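PDB 3DTD: invasion-associated protein B from Bartonella henselae, which is of unknown molecular function but probably takes part in the entry of the bacterium into host cells. Local coordinates for residues C[24-27]-C[32-35]; C[51-54]-C[58-61]; C[64-67]-C[71-74]; C[89-92]-C[97-100]; C[101-104]-C[110-113]. All coordinates share one frame; numbering follows the deposited sequence.

Contact 1. Residues C[24-27]-C[32-35]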
loop_
_atom_site.group_PDB
_atom_site.type_symbol
_atom_site.label_atom_id
_atom_site.label_comp_id
_atom_site.label_asym_id
_atom_site.label_seq_id
_atom_site.Cartn_x
_atom_site.Cartn_y
_atom_site.Cartn_z
ATOM N N SER C 24 -15.610 -21.737 20.781
ATOM C CA SER C 24 -16.892 -21.849 20.024
ATOM C C SER C 24 -16.677 -22.517 18.660
ATOM O O SER C 24 -16.679 -21.858 17.619
ATOM C CB SER C 24 -17.541 -20.468 19.865
ATOM O OG SER C 24 -18.738 -20.541 19.108
ATOM N N LEU C 25 -16.504 -23.835 18.686
ATOM C CA LEU C 25 -16.184 -24.620 17.498
ATOM C C LEU C 25 -17.406 -24.860 16.606
ATOM O O LEU C 25 -18.486 -25.192 17.093
ATOM C CB LEU C 25 -15.570 -25.955 17.927
ATOM C CG LEU C 25 -14.367 -26.499 17.163
ATOM C CD1 LEU C 25 -13.217 -25.519 17.200
ATOM C CD2 LEU C 25 -13.946 -27.805 17.774
ATOM N N THR C 26 -17.224 -24.689 15.299
ATOM C CA THR C 26 -18.302 -24.862 14.325
ATOM C C THR C 26 -18.541 -26.340 13.987
ATOM O O THR C 26 -17.633 -27.041 13.534
ATOM C CB THR C 26 -18.019 -24.063 13.021
ATOM O OG1 THR C 26 -17.702 -22.702 13.338
ATOM C CG2 THR C 26 -19.226 -24.095 12.079
ATOM N N GLU C 27 -19.770 -26.798 14.215
ATOM C CA GLU C 27 -20.204 -28.135 13.802
ATOM C C GLU C 27 -20.889 -28.058 12.448
ATOM O O GLU C 27 -21.569 -27.085 12.155
ATOM C CB GLU C 27 -21.166 -28.739 14.821
ATOM C CG GLU C 27 -20.594 -28.854 16.215
ATOM C CD GLU C 27 -21.486 -29.622 17.166
ATOM O OE1 GLU C 27 -21.527 -29.260 18.362
ATOM O OE2 GLU C 27 -22.141 -30.589 16.724
ATOM N N TRP C 32 -25.671 -27.263 6.789
ATOM C CA TRP C 32 -25.984 -26.446 7.959
ATOM C C TRP C 32 -24.865 -26.438 8.991
ATOM O O TRP C 32 -24.162 -27.434 9.165
ATOM C CB TRP C 32 -27.316 -26.883 8.574
ATOM C CG TRP C 32 -28.475 -26.372 7.797
ATOM C CD1 TRP C 32 -28.957 -26.868 6.621
ATOM C CD2 TRP C 32 -29.287 -25.233 8.118
ATOM N NE1 TRP C 32 -30.023 -26.115 6.191
ATOM C CE2 TRP C 32 -30.249 -25.105 7.092
ATOM C CE3 TRP C 32 -29.295 -24.308 9.174
ATOM C CZ2 TRP C 32 -31.216 -24.093 7.093
ATOM C CZ3 TRP C 32 -30.256 -23.304 9.176
ATOM C CH2 TRP C 32 -31.203 -23.206 8.140
ATOM N N SER C 33 -24.701 -25.292 9.650
ATOM C CA SER C 33 -23.666 -25.103 10.667
ATOM C C SER C 33 -24.261 -24.837 12.050
ATOM O O SER C 33 -25.355 -24.291 12.167
ATOM C CB SER C 33 -22.730 -23.955 10.281
ATOM O OG SER C 33 -22.094 -24.197 9.038
ATOM N N ILE C 34 -23.528 -25.233 13.090
ATOM C CA ILE C 34 -23.921 -24.982 14.475
ATOM C C ILE C 34 -22.788 -24.321 15.266
ATOM O O ILE C 34 -21.654 -24.811 15.285
ATOM C CB ILE C 34 -24.411 -26.275 15.200
ATOM C CG1 ILE C 34 -25.742 -26.740 14.611
ATOM C CG2 ILE C 34 -24.581 -26.047 16.712
ATOM C CD1 ILE C 34 -26.160 -28.100 15.062
ATOM N N ASN C 35 -23.113 -23.196 15.900
ATOM C CA ASN C 35 -22.205 -22.512 16.808
ATOM C C ASN C 35 -22.886 -22.244 18.141
ATOM O O ASN C 35 -24.065 -21.905 18.185
ATOM C CB ASN C 35 -21.701 -21.208 16.189
ATOM C CG ASN C 35 -20.675 -21.439 15.098
ATOM O OD1 ASN C 35 -20.997 -21.421 13.911
ATOM N ND2 ASN C 35 -19.427 -21.665 15.498
#

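Contact 2. Residues C[51-54]-C[58-61]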
loop_
_atom_site.group_PDB
_atom_site.type_symbol
_atom_site.label_atom_id
_atom_site.label_comp_id
_atom_site.label_asym_id
_atom_site.label_seq_id
_atom_site.Cartn_x
_atom_site.Cartn_y
_atom_site.Cartn_z
ATOM N N GLU C 51 -26.375 -18.470 1.893
ATOM C CA GLU C 51 -26.342 -18.750 0.467
ATOM C C GLU C 51 -25.604 -17.641 -0.280
ATOM O O GLU C 51 -25.769 -16.457 0.015
ATOM C CB GLU C 51 -27.752 -18.937 -0.102
ATOM C CG GLU C 51 -28.655 -19.915 0.663
ATOM C CD GLU C 51 -28.264 -21.391 0.516
ATOM O OE1 GLU C 51 -27.402 -21.735 -0.325
ATOM O OE2 GLU C 51 -28.838 -22.219 1.253
ATOM N N VAL C 52 -24.784 -18.041 -1.246
ATOM C CA VAL C 52 -23.960 -17.110 -2.012
ATOM C C VAL C 52 -24.285 -17.172 -3.505
ATOM O O VAL C 52 -24.886 -18.139 -3.976
ATOM C CB VAL C 52 -22.426 -17.338 -1.779
ATOM C CG1 VAL C 52 -22.073 -17.239 -0.296
ATOM C CG2 VAL C 52 -21.957 -18.673 -2.355
ATOM N N ASN C 53 -23.897 -16.129 -4.239
ATOM C CA ASN C 53 -23.992 -16.133 -5.697
ATOM C C ASN C 53 -22.708 -16.649 -6.354
ATOM O O ASN C 53 -21.823 -17.160 -5.661
ATOM C CB ASN C 53 -24.408 -14.756 -6.240
ATOM C CG ASN C 53 -23.454 -13.629 -5.840
ATOM O OD1 ASN C 53 -22.316 -13.852 -5.423
ATOM N ND2 ASN C 53 -23.926 -12.402 -5.984
ATOM N N ASP C 54 -22.611 -16.512 -7.677
ATOM C CA ASP C 54 -21.423 -16.955 -8.424
ATOM C C ASP C 54 -20.167 -16.105 -8.163
ATOM O O ASP C 54 -19.046 -16.544 -8.436
ATOM C CB ASP C 54 -21.714 -17.077 -9.931
ATOM C CG ASP C 54 -22.517 -15.905 -10.484
ATOM O OD1 ASP C 54 -22.392 -14.769 -9.974
ATOM O OD2 ASP C 54 -23.272 -16.128 -11.452
ATOM N N VAL C 58 -22.646 -13.150 -0.062
ATOM C CA VAL C 58 -23.859 -13.595 0.625
ATOM C C VAL C 58 -25.088 -12.803 0.176
ATOM O O VAL C 58 -25.111 -11.577 0.253
ATOM C CB VAL C 58 -23.694 -13.508 2.168
ATOM C CG1 VAL C 58 -24.924 -14.058 2.892
ATOM C CG2 VAL C 58 -22.446 -14.256 2.617
ATOM N N VAL C 59 -26.098 -13.527 -0.297
ATOM C CA VAL C 59 -27.343 -12.935 -0.784
ATOM C C VAL C 59 -28.474 -13.169 0.227
ATOM O O VAL C 59 -29.267 -12.267 0.515
ATOM C CB VAL C 59 -27.719 -13.503 -2.181
ATOM C CG1 VAL C 59 -28.982 -12.863 -2.730
ATOM C CG2 VAL C 59 -26.573 -13.309 -3.160
ATOM N N VAL C 60 -28.523 -14.380 0.771
ATOM C CA VAL C 60 -29.527 -14.754 1.760
ATOM C C VAL C 60 -28.888 -15.584 2.890
ATOM O O VAL C 60 -27.978 -16.367 2.646
ATOM C CB VAL C 60 -30.792 -15.411 1.081
ATOM C CG1 VAL C 60 -30.405 -16.534 0.156
ATOM C CG2 VAL C 60 -31.813 -15.892 2.088
ATOM N N ALA C 61 -29.331 -15.352 4.125
ATOM C CA ALA C 61 -28.829 -16.058 5.300
ATOM C C ALA C 61 -29.978 -16.421 6.243
ATOM O O ALA C 61 -31.009 -15.754 6.266
ATOM C CB ALA C 61 -27.781 -15.215 6.029
#

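Contact 3. Residues C[64-67]-C[71-74]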
loop_
_atom_site.group_PDB
_atom_site.type_symbol
_atom_site.label_atom_id
_atom_site.label_comp_id
_atom_site.label_asym_id
_atom_site.label_seq_id
_atom_site.Cartn_x
_atom_site.Cartn_y
_atom_site.Cartn_z
ATOM N N VAL C 64 -31.127 -19.751 13.315
ATOM C CA VAL C 64 -32.261 -20.374 13.995
ATOM C C VAL C 64 -31.872 -20.976 15.358
ATOM O O VAL C 64 -30.801 -21.567 15.498
ATOM C CB VAL C 64 -32.964 -21.394 13.029
ATOM C CG1 VAL C 64 -33.232 -22.747 13.672
ATOM C CG2 VAL C 64 -34.225 -20.784 12.430
ATOM N N VAL C 65 -32.729 -20.771 16.361
ATOM C CA VAL C 65 -32.566 -21.378 17.685
ATOM C C VAL C 65 -33.757 -22.259 18.054
ATOM O O VAL C 65 -34.861 -22.079 17.534
ATOM C CB VAL C 65 -32.335 -20.328 18.821
ATOM C CG1 VAL C 65 -30.999 -19.633 18.655
ATOM C CG2 VAL C 65 -33.476 -19.309 18.894
ATOM N N LEU C 66 -33.513 -23.213 18.947
ATOM C CA LEU C 66 -34.551 -24.060 19.512
ATOM C C LEU C 66 -34.915 -23.520 20.895
ATOM O O LEU C 66 -34.093 -23.541 21.821
ATOM C CB LEU C 66 -34.046 -25.500 19.640
ATOM C CG LEU C 66 -34.951 -26.743 19.623
ATOM C CD1 LEU C 66 -34.428 -27.716 20.658
ATOM C CD2 LEU C 66 -36.452 -26.497 19.817
ATOM N N ASN C 67 -36.146 -23.036 21.030
ATOM C CA ASN C 67 -36.610 -22.476 22.298
ATOM C C ASN C 67 -37.021 -23.556 23.291
ATOM O O ASN C 67 -37.285 -24.703 22.903
ATOM C CB ASN C 67 -37.753 -21.484 22.071
ATOM C CG ASN C 67 -37.346 -20.321 21.192
ATOM O OD1 ASN C 67 -36.570 -19.459 21.603
ATOM N ND2 ASN C 67 -37.867 -20.293 19.970
ATOM N N VAL C 71 -40.340 -24.688 20.227
ATOM C CA VAL C 71 -40.559 -23.879 19.022
ATOM C C VAL C 71 -39.219 -23.413 18.409
ATOM O O VAL C 71 -38.268 -23.082 19.125
ATOM C CB VAL C 71 -41.579 -22.704 19.290
ATOM C CG1 VAL C 71 -41.048 -21.702 20.311
ATOM C CG2 VAL C 71 -41.991 -21.995 18.004
ATOM N N VAL C 72 -39.147 -23.429 17.081
ATOM C CA VAL C 72 -37.961 -22.997 16.352
ATOM C C VAL C 72 -38.160 -21.570 15.813
ATOM O O VAL C 72 -39.099 -21.313 15.064
ATOM C CB VAL C 72 -37.624 -24.008 15.219
ATOM C CG1 VAL C 72 -36.580 -23.463 14.274
ATOM C CG2 VAL C 72 -37.160 -25.337 15.809
ATOM N N SER C 73 -37.289 -20.644 16.213
ATOM C CA SER C 73 -37.387 -19.247 15.781
ATOM C C SER C 73 -36.024 -18.638 15.442
ATOM O O SER C 73 -34.986 -19.176 15.814
ATOM C CB SER C 73 -38.103 -18.396 16.841
ATOM O OG SER C 73 -37.262 -18.135 17.955
ATOM N N GLY C 74 -36.037 -17.512 14.737
ATOM C CA GLY C 74 -34.813 -16.775 14.451
ATOM C C GLY C 74 -34.979 -15.718 13.382
ATOM O O GLY C 74 -36.011 -15.050 13.311
#

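Contact 4. Residues C[89-92]-C[97-100]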
loop_
_atom_site.group_PDB
_atom_site.type_symbol
_atom_site.label_atom_id
_atom_site.label_comp_id
_atom_site.label_asym_id
_atom_site.label_seq_id
_atom_site.Cartn_x
_atom_site.Cartn_y
_atom_site.Cartn_z
ATOM N N ARG C 89 -42.773 -14.294 1.633
ATOM C CA ARG C 89 -43.450 -15.586 1.676
ATOM C C ARG C 89 -42.430 -16.724 1.758
ATOM O O ARG C 89 -41.486 -16.781 0.972
ATOM C CB ARG C 89 -44.340 -15.732 0.437
ATOM C CG ARG C 89 -45.161 -17.012 0.350
ATOM C CD ARG C 89 -45.957 -17.032 -0.946
ATOM N NE ARG C 89 -46.769 -18.237 -1.090
ATOM C CZ ARG C 89 -46.416 -19.306 -1.801
ATOM N NH1 ARG C 89 -45.253 -19.335 -2.445
ATOM N NH2 ARG C 89 -47.231 -20.352 -1.871
ATOM N N LEU C 90 -42.630 -17.614 2.725
ATOM C CA LEU C 90 -41.769 -18.779 2.924
ATOM C C LEU C 90 -42.544 -20.067 2.660
ATOM O O LEU C 90 -43.613 -20.282 3.231
ATOM C CB LEU C 90 -41.206 -18.798 4.350
ATOM C CG LEU C 90 -39.997 -17.923 4.702
ATOM C CD1 LEU C 90 -40.395 -16.486 5.002
ATOM C CD2 LEU C 90 -39.270 -18.515 5.890
ATOM N N GLN C 91 -41.997 -20.922 1.801
ATOM C CA GLN C 91 -42.649 -22.175 1.434
ATOM C C GLN C 91 -41.643 -23.319 1.338
ATOM O O GLN C 91 -40.625 -23.201 0.659
ATOM C CB GLN C 91 -43.396 -22.016 0.103
ATOM C CG GLN C 91 -44.248 -23.217 -0.292
ATOM C CD GLN C 91 -44.860 -23.088 -1.677
ATOM O OE1 GLN C 91 -44.376 -22.332 -2.523
ATOM N NE2 GLN C 91 -45.925 -23.838 -1.917
ATOM N N VAL C 92 -41.933 -24.424 2.019
ATOM C CA VAL C 92 -41.113 -25.621 1.886
ATOM C C VAL C 92 -41.478 -26.316 0.579
ATOM O O VAL C 92 -42.558 -26.906 0.453
ATOM C CB VAL C 92 -41.268 -26.602 3.066
ATOM C CG1 VAL C 92 -40.170 -27.643 3.018
ATOM C CG2 VAL C 92 -41.238 -25.868 4.388
ATOM N N ALA C 97 -46.995 -26.011 3.412
ATOM C CA ALA C 97 -46.341 -25.279 4.491
ATOM C C ALA C 97 -45.950 -23.881 4.024
ATOM O O ALA C 97 -44.843 -23.669 3.530
ATOM C CB ALA C 97 -45.137 -26.040 5.015
ATOM N N VAL C 98 -46.878 -22.938 4.176
ATOM C CA VAL C 98 -46.667 -21.554 3.755
ATOM C C VAL C 98 -46.725 -20.599 4.953
ATOM O O VAL C 98 -47.694 -20.595 5.716
ATOM C CB VAL C 98 -47.665 -21.123 2.632
ATOM C CG1 VAL C 98 -47.517 -19.646 2.294
ATOM C CG2 VAL C 98 -47.455 -21.956 1.372
ATOM N N ILE C 99 -45.660 -19.817 5.117
ATOM C CA ILE C 99 -45.590 -18.749 6.111
ATOM C C ILE C 99 -45.488 -17.400 5.399
ATOM O O ILE C 99 -44.733 -17.246 4.438
ATOM C CB ILE C 99 -44.392 -18.961 7.087
ATOM C CG1 ILE C 99 -44.808 -19.847 8.256
ATOM C CG2 ILE C 99 -43.839 -17.635 7.642
ATOM C CD1 ILE C 99 -43.654 -20.208 9.151
ATOM N N GLU C 100 -46.272 -16.430 5.857
ATOM C CA GLU C 100 -46.142 -15.067 5.364
ATOM C C GLU C 100 -45.756 -14.128 6.501
ATOM O O GLU C 100 -46.461 -14.022 7.504
ATOM C CB GLU C 100 -47.424 -14.610 4.674
ATOM C CG GLU C 100 -47.164 -13.916 3.355
ATOM C CD GLU C 100 -48.422 -13.680 2.554
ATOM O OE1 GLU C 100 -48.516 -14.229 1.435
ATOM O OE2 GLU C 100 -49.314 -12.948 3.038
HETATM O O HOH W 1 -44.420 -27.266 2.048
#

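Contact 5. Residues C[101-104]-C[110-113]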
loop_
_atom_site.group_PDB
_atom_site.type_symbol
_atom_site.label_atom_id
_atom_site.label_comp_id
_atom_site.label_asym_id
_atom_site.label_seq_id
_atom_site.Cartn_x
_atom_site.Cartn_y
_atom_site.Cartn_z
ATOM N N THR C 101 -44.614 -13.472 6.336
ATOM C CA THR C 101 -44.057 -12.567 7.342
ATOM C C THR C 101 -43.429 -11.364 6.623
ATOM O O THR C 101 -43.550 -11.244 5.408
ATOM C CB THR C 101 -43.053 -13.304 8.296
ATOM O OG1 THR C 101 -42.417 -12.364 9.173
ATOM C CG2 THR C 101 -41.991 -14.073 7.507
ATOM N N GLY C 102 -42.786 -10.467 7.364
ATOM C CA GLY C 102 -42.214 -9.266 6.763
ATOM C C GLY C 102 -40.874 -8.850 7.331
ATOM O O GLY C 102 -40.448 -9.355 8.369
ATOM N N ILE C 103 -40.215 -7.927 6.630
ATOM C CA ILE C 103 -38.961 -7.307 7.075
ATOM C C ILE C 103 -39.220 -6.449 8.313
ATOM O O ILE C 103 -40.152 -5.649 8.328
ATOM C CB ILE C 103 -38.312 -6.456 5.931
ATOM C CG1 ILE C 103 -37.876 -7.361 4.777
ATOM C CG2 ILE C 103 -37.123 -5.626 6.437
ATOM C CD1 ILE C 103 -37.538 -6.628 3.491
ATOM N N ARG C 104 -38.415 -6.650 9.353
ATOM C CA ARG C 104 -38.498 -5.850 10.571
ATOM C C ARG C 104 -37.620 -4.601 10.457
ATOM O O ARG C 104 -38.024 -3.493 10.846
ATOM C CB ARG C 104 -38.074 -6.685 11.786
ATOM C CG ARG C 104 -38.095 -5.926 13.103
ATOM C CD ARG C 104 -38.201 -6.841 14.306
ATOM N NE ARG C 104 -38.488 -6.076 15.520
ATOM C CZ ARG C 104 -37.562 -5.595 16.346
ATOM N NH1 ARG C 104 -36.270 -5.804 16.106
ATOM N NH2 ARG C 104 -37.929 -4.903 17.419
ATOM N N GLY C 110 -27.871 -6.664 5.409
ATOM C CA GLY C 110 -29.074 -6.849 4.594
ATOM C C GLY C 110 -30.334 -6.638 5.413
ATOM O O GLY C 110 -30.277 -6.116 6.530
ATOM N N CYS C 111 -31.471 -7.057 4.862
ATOM C CA CYS C 111 -32.764 -6.865 5.514
ATOM C C CYS C 111 -33.211 -8.075 6.334
ATOM O O CYS C 111 -33.202 -9.205 5.850
ATOM C CB CYS C 111 -33.819 -6.465 4.485
ATOM S SG CYS C 111 -33.489 -4.840 3.792
ATOM N N ILE C 112 -33.604 -7.818 7.576
ATOM C CA ILE C 112 -33.872 -8.869 8.550
ATOM C C ILE C 112 -35.359 -9.225 8.617
ATOM O O ILE C 112 -36.210 -8.359 8.841
ATOM C CB ILE C 112 -33.333 -8.488 9.963
ATOM C CG1 ILE C 112 -31.870 -8.011 9.896
ATOM C CG2 ILE C 112 -33.503 -9.639 10.955
ATOM C CD1 ILE C 112 -30.855 -9.029 9.347
ATOM N N VAL C 113 -35.645 -10.510 8.406
ATOM C CA VAL C 113 -36.996 -11.062 8.439
ATOM C C VAL C 113 -37.099 -12.053 9.608
ATOM O O VAL C 113 -36.503 -13.128 9.556
ATOM C CB VAL C 113 -37.335 -11.794 7.110
ATOM C CG1 VAL C 113 -38.766 -12.307 7.121
ATOM C CG2 VAL C 113 -37.114 -10.890 5.908
#

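Contact 1. Residues C[24-27]-C[32-35]
Glu27 and Ile34 form a hydrogen-bonded antiparallel pair at the edge of the seven-stranded sheet, where the short strand 27-29 folds back on strand 32-39 in a hairpin. Two backbone bonds close the pair, Glu27 N to Ile34 O and Ile34 N to Glu27 O, each 2.9 Å long. The side chains of the two residues leave the sheet on the same face, their CB atoms 4.1 Å apart. The carboxylate of Glu27 is spent elsewhere, on a salt bridge to Arg161 and a hydrogen bond to Tyr29, while Ile34 packs on helix 155-168.

Before Glu27 the chain no longer pairs with strand 32-39 through its backbone, and a side-chain bond joins the two. The amide of Asn35 crosses the side chain of Thr26 at a slant, and Asn35 ND2 donates to Thr26 OG1 at 3.0 Å with an N-H...O angle of 159°; the hydroxyl oxygen lies only 12° out of the amide plane. Thr26 can present OG1 this way because its chi1 of -51° sets the hydroxyl anti to the carbonyl carbon, and the same rotation leaves CG2 anti to the backbone N, where it meets Ser33 CB at 3.9 Å. Asn35 OD1 is bonded to His48 NE2, so both ends of the amide have a partner and its rotation is held.

Thr26 OG1 also bonds to Val52 O of a second subunit. The hydroxyl thus accepts from its own chain and offers its proton to the neighbouring one, so one hydroxyl joins the fold of its own chain to the subunit interface.

Contact 2. Residues C[51-54]-C[58-61]
Glu51 faces two residues at once, Val59 and Val60, and so illustrates a classic beta bulge in the hairpin of strands 42-52 and 58-66. On one side of the bulge Glu51 N donates to Val60 O at 2.7 Å; on the other, Val59 N donates to Glu51 O at 3.0 Å. The extra residue is accommodated at Val59, whose psi of -42° departs from the extended strand and shifts the register by one before Val52 pairs with Val58.

The side chain of Glu51 can be followed outward. Its CB rests 3.6 Å from Val60 CG1, and CG keeps to the same methyl at 3.8 Å, the two side chains lying side by side and pointing the same way. Val60 brings CG1 there with a chi1 of 52°, which lodges the methyl between its own backbone N and carbonyl carbon. Past CG the chain bends at chi2 (-71°) and the carboxylate leaves the valine: OE2 forms a salt bridge with Arg49 and accepts from the backbone N of Gln151, while OE1 binds a glycerol, probably from the crystallisation liquor. The acid is thus gripped at both oxygens, a setting that would be expected to favour its charged form.

On the opposite face of the sheet, Val52 CG1 touches Val58 CG2 at 4.2 Å. The hairpin end is also an interface, with Leu25 of a third subunit packing on Val59 and Val60. Nearer the turn, Asn53 and Val59 cross at about a right angle, and Val59 CG2 lies 4.0 Å from Asn53 ND2.

Contact 3. Residues C[64-67]-C[71-74]
Strands 64-66 and 72-74 run antiparallel as the two arms of a beta hairpin, their short axes 4.6 Å apart at closest approach and twisted to 143° between N-to-C directions. Val65 and Ser73 form the hydrogen-bonded pair at its middle, with Val65 N to Ser73 O at 2.8 Å and the return bond, Ser73 N to Val65 O, at 3.1 Å.

Toward the turn, Asn67 adds side-chain bonds to those of the backbone. Its backbone N donates to Val71 O, and its ND2 reaches back to the same oxygen, also at 2.9 Å. The second bond is much less direct: the N-H...O angle is 134°, and the donor stands well above the carbonyl plane. The other ND2 hydrogen makes a nearly straight bond to Ser73 OG at 3.0 Å, with the hydroxyl oxygen lying in the amide plane. Ser73 turns OG between its backbone N and carbonyl carbon (chi1 75°), and from there it meets the amide. Val71 O is therefore gripped twice and the amide held through both hydrogens, while Val71 CG1 lies 3.5 Å from the ND2 that makes both bonds.

The opposite face is apolar. Val64 and Val72 cross at about a right angle and touch through their CG1 methyls at 3.5 Å, and Leu66 CD2 approaches Val72 CG2 from the turn side.

This apolar face looks onto helix 155-168, where Leu159 meets Val72, and Ile163 and Gln166 meet Leu66. Within the sheet, strand 42-52 flanks Val64 and Val65, and strand 110-117 lies along residues 71-74.

Contact 4. Residues C[89-92]-C[97-100]
Strands 89-92 and 98-100 run antiparallel, 166° between their directions with axes 4.7 Å apart, and form a beta hairpin at the edge of the four-stranded sheet. Leu90 and Ile99 are its hydrogen-bonded pair: Leu90 N donates to Ile99 O at 2.7 Å, and Ile99 N answers to Leu90 O. Nearer the turn the pairing slackens, for the bond from Val92 N to Ala97 O is weak at 3.4 Å.

The two faces contrast. On one, Val98 sets its two methyls obliquely against the polar side chains of the facing strand. Val98 CG1 lies 3.7 Å from Arg89 NE, and Val98 CG2 approaches Arg89 NH2 at 3.6 Å; the same CG2 touches Gln91 CG at 3.8 Å. Arg89 is fully extended from CG to NE, with chi1 at -178°, and this straight chain carries its head along Val98 to the side chain of Gln91. There Arg89 NH1 donates to Gln91 OE1 at 3.1 Å, a bent bond (136°) whose donor sits well above the carbonyl plane. Gln91 NE2 has its own acceptor in Gly95 O, within the turn, so both ends of the amide are engaged.

The other face is apolar and turned inward. Leu90 packs against Leu131 and Leu133 of strand 130-136, while Ile99, Ala97 and Val92 all meet Tyr121 of helix 119-127. At the turn end, a water lies between Val92 O and Ala97 N, though its approach to Val92 O is too short to be taken at face value, and close by Val92 CG2 touches Ala97 CB at 4.0 Å.

Contact 5. Residues C[101-104]-C[110-113]
Ile112 O receives the backbone N-H of Arg104 at 2.8 Å and 162°, the one hydrogen bond joining residues 101-104 to the beginning of strand 110-117. The contact belongs to the connection that carries the chain from strand 98-101 of the smaller sheet to strand 105-107 at the edge of the larger one. Ile103 CA also approaches the same Ile112 O, in a CA-H...O contact of 3.4 Å.

Around this single bond the joining is apolar. Ile103 lies between two residues of the strand: its CD1 and CG2 both come to 3.9 Å from Cys111 CB, and its CG1 meets Val113 CG2 at 3.8 Å. The chi1 of -66° puts CG1 anti to the carbonyl carbon, so the CG1 branch passes Val113 CG2 and ends with CD1 at Cys111 CB, where CG2 also arrives. Cys111 is itself fixed by the disulfide to Cys106, which ties strand 105-107 to strand 110-117, so Ile103 packs against a covalently braced corner. Ile82 and Val84 also pack on Ile103.

Arg104 sends its extended side chain away from the strand, and its backbone bonds to a fourth subunit. At the far end of the contact, with Thr101 OG1 bonded to Pro114 O, the methyl faces Val113: Thr101 CG2 meets Val113 CG1 at 3.7 Å.

Overall arrangement
Contacts 1, 2, 3 and 5 all reach the seven-stranded sheet, whereas contact 4 forms the outer hairpin of the four-stranded one. Contacts 2 and 3 share strand 58-66, yet their centres lie 22 Å apart on opposite sides of the chain's centre. Contact 5 carries the chain from the smaller sheet to the larger, and it touches contact 4 where Leu90 CD1 packs on Thr101 CG2 at 3.8 Å, their centres 14 Å apart. Within one chain contacts 1 and 2 remain separate, about 6 Å between nearest atoms, but between subunits Thr26 of one meets Val52 of another. The glycerol at contact 2, probably from the crystallisation liquor, sits beside Glu51.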